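Long-range contacts in glycoside Hydrolase Family 43_12 (Metagenome, PDB 7JVH), which probably hydrolyses glycosidic bonds of arabinose- or xylose-containing plant cell-wall polysaccharides as a family 43 glycoside hydrolase: residues Asn132-Met137 against Val151-Asp156; Pro324-Asn329 against Asp522-Gln527; Gly402-Phe407 against Ser432-Arg437. All blocks are in the same frame, centred on the assembly; numbering follows the deposited sequence.

The three contacts sample both parts of the chain: contact 1 lies within the catalytic β-propeller, contact 3 within the C-terminal concanavalin A-like β-sandwich, and contact 2 joins one to the other. Contacts 1 and 2 sit on opposite sides of the chain's centre, about 41 Å apart between their own centres. Contact 3 is about 27 Å from contact 1 and about 26 Å from contact 2, centre to centre; its nearest atoms come within about 9 Å of contact 2 without touching. Both of its segments fall between the two that contact 2 brings together. Family 43 enzymes bind substrate around the propeller axis, and contact 1 belongs to one of the surrounding blades.

Contact 1: Asn132-Met137 against Val151-Asp156; sequences NDTFYM and VVKTKD
Y136 and K153 form a non-hydrogen-bonded antiparallel pair in the β hairpin of strands 134-142 and 148-154, the two middle strands of the second four-stranded blade, in chain order, of the five-bladed propeller. Their side chains lie alongside each other and point the same way. K153 CD comes to 3.2 Å from Y136 CE2, a tight approach for two carbons, while V151 CG2 meets the same ring at its edge.

The other surface of the sheet carries F135 opposite T154 and the selenomethionine M137 opposite V152, both hydrogen-bonded pairs. The M137 pair is even, with M137 N to V152 O and V152 N to M137 O each 2.8 Å. The F135 pair is lopsided: F135 N reaches T154 O at 2.8 Å, but T154 N is 3.3 Å from F135 O. On the same surface M137 CB rests 3.5 Å from V152 CG2, and the CB of F135 packs against the CG2 methyl of T154. Past the paired residues K155 bends twice, bringing CD within 3.4 Å of D133 O and NZ into a weak bond with N132 O; here D133 and T134 both face N129 in a G1 β bulge.

Further out, K153 NZ makes a salt bridge with D214, and W161 packs on F135, M137 and T154. T154 OG1 bonds to G160 O and also closes an ST turn, accepting from D156 N at 3.1 Å.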
ATOM      1  N   ASN A 132       5.743 -24.042  16.240  1.00 74.03           N
ATOM      2  CA  ASN A 132       6.457 -23.253  17.253  1.00 74.01           C
ATOM      3  C   ASN A 132       5.691 -21.991  17.692  1.00 72.69           C
ATOM      4  O   ASN A 132       6.273 -21.076  18.245  1.00 76.40           O
ATOM      5  CB  ASN A 132       7.874 -22.896  16.772  1.00 69.68           C
ATOM      6  CG  ASN A 132       7.881 -21.837  15.686  1.00 78.83           C
ATOM      7  OD1 ASN A 132       6.833 -21.369  15.248  1.00 75.69           O
ATOM      8  ND2 ASN A 132       9.072 -21.449  15.243  1.00 77.26           N
ATOM      9  N   ASP A 133       4.381 -21.969  17.429  1.00 63.58           N
ATOM     10  CA  ASP A 133       3.473 -20.912  17.860  1.00 68.01           C
ATOM     11  C   ASP A 133       4.084 -19.511  17.665  1.00 80.17           C
ATOM     12  O   ASP A 133       4.083 -18.679  18.580  1.00 91.53           O
ATOM     13  CB  ASP A 133       3.038 -21.155  19.324  1.00 68.23           C
ATOM     14  CG  ASP A 133       1.926 -20.233  19.791  1.00 80.84           C
ATOM     15  OD1 ASP A 133       1.183 -19.674  18.959  1.00 89.55           O
ATOM     16  OD2 ASP A 133       1.787 -20.075  21.021  1.00 73.98           O
ATOM     17  N   THR A 134       4.598 -19.260  16.453  1.00 71.99           N
ATOM     18  CA  THR A 134       5.359 -18.056  16.139  1.00 73.94           C
ATOM     19  C   THR A 134       4.916 -17.466  14.824  1.00 73.70           C
ATOM     20  O   THR A 134       4.667 -18.200  13.870  1.00 69.79           O
ATOM     21  CB  THR A 134       6.881 -18.331  16.043  1.00 72.31           C
ATOM     22  OG1 THR A 134       7.323 -19.057  17.203  1.00 65.47           O
ATOM     23  CG2 THR A 134       7.660 -17.010  15.954  1.00 74.29           C
ATOM     24  N   PHE A 135       4.834 -16.133  14.792  1.00 70.26           N
ATOM     25  CA  PHE A 135       4.513 -15.371  13.583  1.00 68.47           C
ATOM     26  C   PHE A 135       5.799 -14.933  12.859  1.00 69.58           C
ATOM     27  O   PHE A 135       6.850 -14.759  13.471  1.00 68.83           O
ATOM     28  CB  PHE A 135       3.646 -14.158  13.924  1.00 70.83           C
ATOM     29  CG  PHE A 135       2.244 -14.506  14.366  1.00 74.07           C
ATOM     30  CD1 PHE A 135       1.971 -14.841  15.698  1.00 67.57           C
ATOM     31  CD2 PHE A 135       1.194 -14.489  13.460  1.00 64.51           C
ATOM     32  CE1 PHE A 135       0.688 -15.157  16.100  1.00 63.78           C
ATOM     33  CE2 PHE A 135      -0.094 -14.804  13.857  1.00 63.35           C
ATOM     34  CZ  PHE A 135      -0.348 -15.140  15.178  1.00 66.84           C
ATOM     35  N   TYR A 136       5.677 -14.747  11.541  1.00 70.21           N
ATOM     36  CA  TYR A 136       6.768 -14.405  10.630  1.00 68.54           C
ATOM     37  C   TYR A 136       6.259 -13.386   9.611  1.00 71.43           C
ATOM     38  O   TYR A 136       5.238 -13.607   8.964  1.00 78.29           O
ATOM     39  CB  TYR A 136       7.232 -15.658   9.887  1.00 62.05           C
ATOM     40  CG  TYR A 136       7.971 -16.663  10.737  1.00 64.83           C
ATOM     41  CD1 TYR A 136       7.293 -17.675  11.421  1.00 69.63           C
ATOM     42  CD2 TYR A 136       9.355 -16.618  10.837  1.00 65.27           C
ATOM     43  CE1 TYR A 136       7.976 -18.591  12.196  1.00 78.36           C
ATOM     44  CE2 TYR A 136      10.058 -17.543  11.604  1.00 64.69           C
ATOM     45  CZ  TYR A 136       9.362 -18.528  12.286  1.00 71.72           C
ATOM     46  OH  TYR A 136      10.029 -19.452  13.047  1.00 70.59           O
HETATM   47  N   MSE A 137       6.966 -12.262   9.489  1.00 56.81           N
HETATM   48  CA  MSE A 137       6.744 -11.327   8.397  1.00 62.33           C
HETATM   49  C   MSE A 137       8.024 -11.263   7.565  1.00 72.25           C
HETATM   50  O   MSE A 137       9.042 -10.750   8.030  1.00 85.15           O
HETATM   51  CB  MSE A 137       6.362  -9.949   8.952  1.00 56.40           C
HETATM   52  CG  MSE A 137       5.637  -9.064   7.961  1.00 60.37           C
HETATM   53 SE   MSE A 137       6.807  -8.449   6.526  1.00 65.96          SE
HETATM   54  CE  MSE A 137       6.134  -9.465   5.061  1.00 60.93           C
ATOM     55  N   VAL A 151      13.466 -11.149   7.327  1.00 54.49           N
ATOM     56  CA  VAL A 151      12.299 -11.616   8.055  1.00 55.06           C
ATOM     57  C   VAL A 151      12.288 -11.051   9.481  1.00 54.31           C
ATOM     58  O   VAL A 151      13.341 -10.885  10.096  1.00 62.46           O
ATOM     59  CB  VAL A 151      12.220 -13.169   8.060  1.00 56.33           C
ATOM     60  CG1 VAL A 151      13.391 -13.793   8.787  1.00 50.21           C
ATOM     61  CG2 VAL A 151      10.908 -13.649   8.669  1.00 58.29           C
ATOM     62  N   VAL A 152      11.088 -10.734   9.979  1.00 66.49           N
ATOM     63  CA  VAL A 152      10.867 -10.346  11.375  1.00 67.09           C
ATOM     64  C   VAL A 152       9.842 -11.290  12.020  1.00 68.56           C
ATOM     65  O   VAL A 152       9.000 -11.871  11.333  1.00 59.70           O
ATOM     66  CB  VAL A 152      10.402  -8.879  11.510  1.00 57.48           C
ATOM     67  CG1 VAL A 152      11.414  -7.918  10.901  1.00 64.10           C
ATOM     68  CG2 VAL A 152       9.061  -8.670  10.858  1.00 56.45           C
ATOM     69  N   LYS A 153       9.930 -11.430  13.346  1.00 73.57           N
ATOM     70  CA  LYS A 153       9.168 -12.419  14.101  1.00 76.22           C
ATOM     71  C   LYS A 153       8.483 -11.832  15.322  1.00 75.40           C
ATOM     72  O   LYS A 153       8.896 -10.806  15.835  1.00 78.97           O
ATOM     73  CB  LYS A 153      10.087 -13.555  14.562  1.00 77.25           C
ATOM     74  CG  LYS A 153      10.801 -14.257  13.430  1.00 78.81           C
ATOM     75  CD  LYS A 153      11.328 -15.622  13.826  1.00 77.59           C
ATOM     76  CE  LYS A 153      12.379 -15.594  14.896  1.00 76.80           C
ATOM     77  NZ  LYS A 153      12.769 -16.987  15.216  1.00 78.52           N
ATOM     78  N   THR A 154       7.445 -12.530  15.791  1.00 74.28           N
ATOM     79  CA  THR A 154       6.726 -12.180  17.015  1.00 74.05           C
ATOM     80  C   THR A 154       5.873 -13.339  17.512  1.00 83.45           C
ATOM     81  O   THR A 154       5.449 -14.187  16.730  1.00 92.16           O
ATOM     82  CB  THR A 154       5.822 -10.946  16.819  1.00 69.19           C
ATOM     83  OG1 THR A 154       5.263 -10.574  18.079  1.00 72.32           O
ATOM     84  CG2 THR A 154       4.694 -11.227  15.849  1.00 62.24           C
ATOM     85  N   LYS A 155       5.633 -13.366  18.828  1.00 82.39           N
ATOM     86  CA  LYS A 155       4.653 -14.263  19.437  1.00 81.98           C
ATOM     87  C   LYS A 155       3.216 -13.707  19.432  1.00 81.65           C
ATOM     88  O   LYS A 155       2.267 -14.469  19.598  1.00 86.59           O
ATOM     89  CB  LYS A 155       5.064 -14.610  20.875  1.00 87.09           C
ATOM     90  CG  LYS A 155       6.373 -15.379  20.992  1.00 93.75           C
ATOM     91  CD  LYS A 155       6.282 -16.800  20.417  1.00 91.48           C
ATOM     92  CE  LYS A 155       6.264 -17.887  21.483  1.00 87.09           C
ATOM     93  NZ  LYS A 155       6.769 -19.176  20.928  1.00 86.48           N
ATOM     94  N   ASP A 156       3.085 -12.390  19.223  1.00 70.67           N
ATOM     95  CA  ASP A 156       1.840 -11.653  19.381  1.00 69.16           C
ATOM     96  C   ASP A 156       1.962 -10.308  18.659  1.00 67.52           C
ATOM     97  O   ASP A 156       2.604  -9.385  19.157  1.00 69.34           O
ATOM     98  CB  ASP A 156       1.544 -11.470  20.873  1.00 69.87           C
ATOM     99  CG  ASP A 156       0.286 -10.627  21.139  1.00 84.66           C
ATOM    100  OD1 ASP A 156      -0.501 -10.358  20.197  1.00 77.61           O
ATOM    101  OD2 ASP A 156       0.086 -10.235  22.313  1.00 99.10           O
TER

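Contact 2: Pro324-Asn329 against Asp522-Gln527; sequences PNSKGN and DGLNYQ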
ATOM      1  N   PRO A 324      -9.090   1.894 -12.353  1.00 50.33           N
ATOM      2  CA  PRO A 324      -8.696   3.080 -13.131  1.00 53.61           C
ATOM      3  C   PRO A 324      -9.840   4.067 -13.378  1.00 56.31           C
ATOM      4  O   PRO A 324     -11.013   3.693 -13.261  1.00 58.24           O
ATOM      5  CB  PRO A 324      -8.246   2.491 -14.481  1.00 46.57           C
ATOM      6  CG  PRO A 324      -9.064   1.200 -14.567  1.00 49.57           C
ATOM      7  CD  PRO A 324      -9.200   0.674 -13.162  1.00 42.18           C
ATOM      8  N   ASN A 325      -9.492   5.314 -13.725  1.00 51.33           N
ATOM      9  CA  ASN A 325     -10.466   6.354 -14.057  1.00 49.01           C
ATOM     10  C   ASN A 325     -10.843   6.227 -15.528  1.00 49.95           C
ATOM     11  O   ASN A 325     -10.410   5.300 -16.197  1.00 52.21           O
ATOM     12  CB  ASN A 325      -9.948   7.762 -13.703  1.00 42.03           C
ATOM     13  CG  ASN A 325      -8.925   8.287 -14.686  1.00 46.95           C
ATOM     14  OD1 ASN A 325      -8.364   7.538 -15.475  1.00 60.77           O
ATOM     15  ND2 ASN A 325      -8.684   9.603 -14.642  1.00 43.05           N
ATOM     16  N   SER A 326     -11.664   7.157 -16.022  1.00 52.78           N
ATOM     17  CA  SER A 326     -12.177   7.116 -17.400  1.00 48.07           C
ATOM     18  C   SER A 326     -11.091   7.146 -18.488  1.00 52.03           C
ATOM     19  O   SER A 326     -11.345   6.732 -19.611  1.00 45.38           O
ATOM     20  CB  SER A 326     -13.173   8.262 -17.635  1.00 46.07           C
ATOM     21  OG  SER A 326     -12.571   9.524 -17.441  1.00 46.01           O
ATOM     22  N   LYS A 327      -9.902   7.670 -18.144  1.00 58.15           N
ATOM     23  CA  LYS A 327      -8.753   7.744 -19.051  1.00 67.67           C
ATOM     24  C   LYS A 327      -7.723   6.613 -18.840  1.00 63.90           C
ATOM     25  O   LYS A 327      -6.660   6.623 -19.452  1.00 62.93           O
ATOM     26  CB  LYS A 327      -8.069   9.102 -18.926  1.00 73.06           C
ATOM     27  CG  LYS A 327      -8.911  10.259 -19.466  1.00 79.33           C
ATOM     28  CD  LYS A 327      -8.342  11.601 -19.092  1.00 88.80           C
ATOM     29  CE  LYS A 327      -7.020  11.892 -19.827  1.00104.58           C
ATOM     30  NZ  LYS A 327      -7.185  11.907 -21.319  1.00110.90           N
ATOM     31  N   GLY A 328      -8.051   5.658 -17.967  1.00 58.79           N
ATOM     32  CA  GLY A 328      -7.197   4.531 -17.645  1.00 53.65           C
ATOM     33  C   GLY A 328      -6.127   4.768 -16.593  1.00 67.28           C
ATOM     34  O   GLY A 328      -5.349   3.855 -16.270  1.00 78.73           O
ATOM     35  N   ASN A 329      -6.076   5.982 -16.041  1.00 60.45           N
ATOM     36  CA  ASN A 329      -5.090   6.333 -15.018  1.00 58.06           C
ATOM     37  C   ASN A 329      -5.497   5.855 -13.639  1.00 48.37           C
ATOM     38  O   ASN A 329      -6.681   5.700 -13.374  1.00 56.03           O
ATOM     39  CB  ASN A 329      -4.848   7.845 -15.012  1.00 48.29           C
ATOM     40  CG  ASN A 329      -4.262   8.323 -16.306  1.00 52.57           C
ATOM     41  OD1 ASN A 329      -3.612   7.556 -16.996  1.00 59.01           O
ATOM     42  ND2 ASN A 329      -4.490   9.582 -16.646  1.00 51.70           N
ATOM     43  N   ASP A 522     -12.412  15.459  -9.149  1.00 42.54           N
ATOM     44  CA  ASP A 522     -13.490  14.798  -9.845  1.00 47.71           C
ATOM     45  C   ASP A 522     -13.009  13.593 -10.654  1.00 52.65           C
ATOM     46  O   ASP A 522     -13.724  13.103 -11.513  1.00 55.99           O
ATOM     47  CB  ASP A 522     -14.182  15.798 -10.782  1.00 36.53           C
ATOM     48  CG  ASP A 522     -13.290  16.269 -11.902  1.00 43.71           C
ATOM     49  OD1 ASP A 522     -12.083  15.951 -11.900  1.00 46.79           O
ATOM     50  OD2 ASP A 522     -13.821  16.966 -12.793  1.00 48.22           O
ATOM     51  N   GLY A 523     -11.777  13.136 -10.386  1.00 59.76           N
ATOM     52  CA  GLY A 523     -11.156  12.033 -11.103  1.00 46.81           C
ATOM     53  C   GLY A 523     -10.335  12.464 -12.300  1.00 50.46           C
ATOM     54  O   GLY A 523      -9.459  11.713 -12.725  1.00 55.63           O
ATOM     55  N   LEU A 524     -10.619  13.658 -12.842  1.00 38.63           N
ATOM     56  CA  LEU A 524      -9.918  14.221 -13.991  1.00 56.87           C
ATOM     57  C   LEU A 524      -8.953  15.347 -13.628  1.00 59.97           C
ATOM     58  O   LEU A 524      -7.886  15.459 -14.226  1.00 71.14           O
ATOM     59  CB  LEU A 524     -10.896  14.736 -15.053  1.00 52.83           C
ATOM     60  CG  LEU A 524     -11.664  13.671 -15.876  1.00 67.27           C
ATOM     61  CD1 LEU A 524     -12.722  14.319 -16.765  1.00 66.95           C
ATOM     62  CD2 LEU A 524     -10.789  12.747 -16.720  1.00 60.90           C
ATOM     63  N   ASN A 525      -9.354  16.207 -12.685  1.00 55.66           N
ATOM     64  CA  ASN A 525      -8.540  17.339 -12.198  1.00 56.87           C
ATOM     65  C   ASN A 525      -8.666  17.565 -10.708  1.00 53.98           C
ATOM     66  O   ASN A 525      -9.604  17.089 -10.094  1.00 68.53           O
ATOM     67  CB  ASN A 525      -8.888  18.644 -12.928  1.00 38.91           C
ATOM     68  CG  ASN A 525      -8.589  18.570 -14.400  1.00 47.49           C
ATOM     69  OD1 ASN A 525      -7.419  18.729 -14.833  1.00 59.86           O
ATOM     70  ND2 ASN A 525      -9.615  18.357 -15.193  1.00 37.16           N
ATOM     71  N   TYR A 526      -7.672  18.235 -10.125  1.00 44.78           N
ATOM     72  CA  TYR A 526      -7.655  18.622  -8.723  1.00 43.32           C
ATOM     73  C   TYR A 526      -7.857  20.130  -8.702  1.00 50.48           C
ATOM     74  O   TYR A 526      -7.256  20.851  -9.500  1.00 55.46           O
ATOM     75  CB  TYR A 526      -6.302  18.290  -8.085  1.00 42.14           C
ATOM     76  CG  TYR A 526      -6.037  16.835  -7.799  1.00 39.71           C
ATOM     77  CD1 TYR A 526      -5.607  15.971  -8.799  1.00 44.49           C
ATOM     78  CD2 TYR A 526      -6.193  16.325  -6.513  1.00 33.34           C
ATOM     79  CE1 TYR A 526      -5.348  14.632  -8.528  1.00 33.17           C
ATOM     80  CE2 TYR A 526      -5.948  14.986  -6.233  1.00 37.23           C
ATOM     81  CZ  TYR A 526      -5.514  14.146  -7.254  1.00 41.72           C
ATOM     82  OH  TYR A 526      -5.250  12.817  -7.014  1.00 43.52           O
ATOM     83  N   GLN A 527      -8.722  20.603  -7.801  1.00 52.52           N
ATOM     84  CA  GLN A 527      -9.030  22.021  -7.642  1.00 56.87           C
ATOM     85  C   GLN A 527      -8.813  22.360  -6.174  1.00 52.80           C
ATOM     86  O   GLN A 527      -9.453  21.781  -5.294  1.00 50.29           O
ATOM     87  CB  GLN A 527     -10.461  22.344  -8.038  1.00 47.22           C
ATOM     88  CG  GLN A 527     -10.916  23.765  -7.680  1.00 51.58           C
ATOM     89  CD  GLN A 527     -10.148  24.844  -8.435  1.00 56.82           C
ATOM     90  OE1 GLN A 527     -10.260  24.912  -9.643  1.00 53.26           O
ATOM     91  NE2 GLN A 527      -9.363  25.700  -7.725  1.00 53.12           N
TER
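N325 reaches G523 across the boundary between the two domains, where the type I β turn N325-G328 of the propeller meets the tight hairpin turn joining strands 515-522 and 525-531 of the β-sandwich. A single hydrogen bond links the segments: N325 ND2 gives to G523 O at 3.0 Å. The N-H...O angle is 158°, and the acceptor lies only 8° out of the amide plane, although the donor is tilted from the plane of the G523 carbonyl.

Apolar contact comes from one methyl. L524 CD2 touches K327 CD at 3.6 Å, with the two side chains crossing at about a right angle, and S326 OG lies 3.8 Å from the same methyl.

The remaining bonds are local and shape each partner. A chi1 of 76° folds the N325 amide back above its own main chain, where OD1 takes N329 N at 2.8 Å and K327 N in a weaker bond. Cutting this side chain back to an alanine is likely to leave G523 O without its mate from the propeller and N329 N without the carbonyl that receives it.

In the sandwich hairpin D522 forms an Asx turn and a wider Asx motif. Its OD1 accepts two backbone N-H groups, L524 N from above the carboxylate plane and N525 N nearly end-on, each at 2.9 Å.

Contact 3: Gly402-Phe407 against Ser432-Arg437; sequences GPKENF and SALFHR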
ATOM      1  N   GLY A 402      10.831   8.572   6.686  1.00 37.71           N
ATOM      2  CA  GLY A 402      11.230   8.780   8.066  1.00 38.48           C
ATOM      3  C   GLY A 402      10.057   8.793   9.037  1.00 48.34           C
ATOM      4  O   GLY A 402       8.903   8.830   8.618  1.00 52.78           O
ATOM      5  N   PRO A 403      10.319   8.777  10.361  1.00 46.52           N
ATOM      6  CA  PRO A 403       9.244   8.787  11.355  1.00 46.51           C
ATOM      7  C   PRO A 403       8.654  10.177  11.579  1.00 54.23           C
ATOM      8  O   PRO A 403       9.382  11.173  11.537  1.00 66.42           O
ATOM      9  CB  PRO A 403       9.938   8.281  12.627  1.00 61.64           C
ATOM     10  CG  PRO A 403      11.383   8.611  12.435  1.00 61.90           C
ATOM     11  CD  PRO A 403      11.659   8.731  10.959  1.00 41.18           C
ATOM     12  N   LYS A 404       7.340  10.225  11.815  1.00 44.91           N
ATOM     13  CA  LYS A 404       6.603  11.445  12.141  1.00 59.04           C
ATOM     14  C   LYS A 404       7.028  12.033  13.482  1.00 65.04           C
ATOM     15  O   LYS A 404       6.900  13.243  13.710  1.00 65.88           O
ATOM     16  CB  LYS A 404       5.096  11.171  12.154  1.00 55.20           C
ATOM     17  CG  LYS A 404       4.635  10.266  13.276  1.00 46.10           C
ATOM     18  CD  LYS A 404       3.210   9.786  13.080  1.00 47.77           C
ATOM     19  CE  LYS A 404       2.749   8.921  14.227  1.00 51.39           C
ATOM     20  NZ  LYS A 404       3.106   7.528  13.899  1.00 57.62           N
ATOM     21  N   GLU A 405       7.540  11.158  14.358  1.00 66.16           N
ATOM     22  CA  GLU A 405       8.049  11.534  15.681  1.00 69.02           C
ATOM     23  C   GLU A 405       9.174  12.569  15.624  1.00 61.64           C
ATOM     24  O   GLU A 405       9.362  13.314  16.580  1.00 73.31           O
ATOM     25  CB  GLU A 405       8.524  10.305  16.459  1.00 69.53           C
ATOM     26  CG  GLU A 405       7.402   9.406  16.963  1.00 61.57           C
ATOM     27  CD  GLU A 405       6.738   8.606  15.864  1.00 74.49           C
ATOM     28  OE1 GLU A 405       7.346   8.461  14.761  1.00 82.37           O
ATOM     29  OE2 GLU A 405       5.596   8.132  16.088  1.00 83.75           O
ATOM     30  N   ASN A 406       9.902  12.618  14.506  1.00 53.24           N
ATOM     31  CA  ASN A 406      10.949  13.617  14.287  1.00 63.17           C
ATOM     32  C   ASN A 406      10.455  15.042  14.012  1.00 61.99           C
ATOM     33  O   ASN A 406      11.266  15.962  13.974  1.00 68.75           O
ATOM     34  CB  ASN A 406      11.863  13.194  13.120  1.00 65.59           C
ATOM     35  CG  ASN A 406      12.711  11.990  13.436  1.00 64.26           C
ATOM     36  OD1 ASN A 406      12.842  11.583  14.585  1.00 67.76           O
ATOM     37  ND2 ASN A 406      13.294  11.416  12.402  1.00 60.12           N
ATOM     38  N   PHE A 407       9.145  15.205  13.783  1.00 67.10           N
ATOM     39  CA  PHE A 407       8.570  16.516  13.475  1.00 65.00           C
ATOM     40  C   PHE A 407       7.130  16.797  13.907  1.00 74.79           C
ATOM     41  O   PHE A 407       6.592  17.832  13.539  1.00 77.02           O
ATOM     42  CB  PHE A 407       8.702  16.797  11.972  1.00 60.64           C
ATOM     43  CG  PHE A 407       7.933  15.851  11.093  1.00 62.37           C
ATOM     44  CD1 PHE A 407       6.635  16.137  10.703  1.00 65.79           C
ATOM     45  CD2 PHE A 407       8.529  14.692  10.620  1.00 54.05           C
ATOM     46  CE1 PHE A 407       5.935  15.263   9.880  1.00 61.96           C
ATOM     47  CE2 PHE A 407       7.837  13.823   9.795  1.00 52.53           C
ATOM     48  CZ  PHE A 407       6.540  14.099   9.431  1.00 60.90           C
ATOM     49  N   SER A 432       8.704  16.904   6.493  1.00 55.53           N
ATOM     50  CA  SER A 432       7.797  17.120   7.611  1.00 57.11           C
ATOM     51  C   SER A 432       6.374  17.267   7.086  1.00 54.06           C
ATOM     52  O   SER A 432       5.870  18.369   6.935  1.00 48.69           O
ATOM     53  CB  SER A 432       8.218  18.343   8.428  1.00 59.51           C
ATOM     54  OG  SER A 432       8.556  19.411   7.571  1.00 53.97           O
ATOM     55  N   ALA A 433       5.753  16.128   6.793  1.00 35.56           N
ATOM     56  CA  ALA A 433       4.403  16.030   6.280  1.00 50.62           C
ATOM     57  C   ALA A 433       3.769  14.698   6.721  1.00 49.29           C
ATOM     58  O   ALA A 433       4.439  13.683   6.789  1.00 56.72           O
ATOM     59  CB  ALA A 433       4.411  16.157   4.774  1.00 38.73           C
ATOM     60  N   LEU A 434       2.475  14.735   7.055  1.00 52.37           N
ATOM     61  CA  LEU A 434       1.711  13.553   7.439  1.00 48.32           C
ATOM     62  C   LEU A 434       0.657  13.305   6.378  1.00 52.89           C
ATOM     63  O   LEU A 434      -0.034  14.236   5.968  1.00 48.91           O
ATOM     64  CB  LEU A 434       1.079  13.714   8.821  1.00 56.93           C
ATOM     65  CG  LEU A 434       0.737  12.439   9.580  1.00 57.90           C
ATOM     66  CD1 LEU A 434       1.960  11.571   9.790  1.00 59.37           C
ATOM     67  CD2 LEU A 434       0.089  12.787  10.910  1.00 43.19           C
ATOM     68  N   PHE A 435       0.559  12.041   5.927  1.00 46.59           N
ATOM     69  CA  PHE A 435      -0.158  11.684   4.723  1.00 33.81           C
ATOM     70  C   PHE A 435      -1.202  10.602   4.960  1.00 47.58           C
ATOM     71  O   PHE A 435      -1.043   9.717   5.808  1.00 44.80           O
ATOM     72  CB  PHE A 435       0.800  11.190   3.644  1.00 48.05           C
ATOM     73  CG  PHE A 435       1.596  12.283   2.977  1.00 47.28           C
ATOM     74  CD1 PHE A 435       0.969  13.235   2.181  1.00 43.19           C
ATOM     75  CD2 PHE A 435       2.982  12.347   3.129  1.00 39.81           C
ATOM     76  CE1 PHE A 435       1.693  14.225   1.565  1.00 39.36           C
ATOM     77  CE2 PHE A 435       3.713  13.344   2.510  1.00 37.81           C
ATOM     78  CZ  PHE A 435       3.078  14.281   1.721  1.00 41.03           C
ATOM     79  N   HIS A 436      -2.269  10.696   4.161  1.00 45.01           N
ATOM     80  CA  HIS A 436      -3.377   9.777   4.125  1.00 46.20           C
ATOM     81  C   HIS A 436      -3.452   9.323   2.679  1.00 47.09           C
ATOM     82  O   HIS A 436      -3.389  10.152   1.770  1.00 45.24           O
ATOM     83  CB  HIS A 436      -4.658  10.506   4.521  1.00 52.23           C
ATOM     84  CG  HIS A 436      -5.851   9.611   4.661  1.00 59.64           C
ATOM     85  ND1 HIS A 436      -6.486   9.046   3.574  1.00 58.62           N
ATOM     86  CD2 HIS A 436      -6.528   9.184   5.757  1.00 51.94           C
ATOM     87  CE1 HIS A 436      -7.500   8.316   4.000  1.00 48.65           C
ATOM     88  NE2 HIS A 436      -7.542   8.380   5.317  1.00 53.64           N
ATOM     89  N   ARG A 437      -3.579   8.005   2.471  1.00 43.59           N
ATOM     90  CA  ARG A 437      -3.683   7.439   1.141  1.00 42.54           C
ATOM     91  C   ARG A 437      -4.925   7.953   0.439  1.00 45.06           C
ATOM     92  O   ARG A 437      -5.972   8.137   1.065  1.00 46.91           O
ATOM     93  CB  ARG A 437      -3.748   5.912   1.230  1.00 44.26           C
ATOM     94  CG  ARG A 437      -2.462   5.256   1.709  1.00 48.18           C
ATOM     95  CD  ARG A 437      -2.756   3.836   2.120  1.00 53.13           C
ATOM     96  NE  ARG A 437      -1.612   3.034   2.544  1.00 51.58           N
ATOM     97  CZ  ARG A 437      -1.008   3.142   3.727  1.00 56.96           C
ATOM     98  NH1 ARG A 437      -1.368   4.057   4.623  1.00 52.76           N
ATOM     99  NH2 ARG A 437      -0.012   2.333   4.032  1.00 59.55           N
TER
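F407 reaches S432 from its first side-chain carbon: CB is 3.9 Å from S432 CB. With chi1 at 64° the ring swings in over the serine backbone, CG itself 3.7 Å from S432 CB. The next atom, CD1, lies 3.4 Å from S432 CA. That CA stands almost centrally over the ring, 3.5 Å from the centroid and 13° off the normal, a CH-π contact. On the opposite face, nearer the rim, is K404 O, which also accepts the backbone N-H of F407.

This packing lays the short 3-10 turn 404-406 of the C-terminal β-sandwich against strand 433-437, an outermost strand of its six-stranded sheet. S432 turns its hydroxyl elsewhere, OG bonding to V565 O of the neighbouring strand and to L421 N.

Farther along the ring, CE1 approaches A433 N obliquely at 3.2 Å, and the far carbon CZ lies 3.4 Å from A433 O. Beside the phenylalanine, L434 CD1 meets the aliphatic part of K404, 3.9 Å from its CD, the two side chains slanting across each other. K404 NZ ends at E405 OE2, a salt bridge whose hydrogen bond is weak and long.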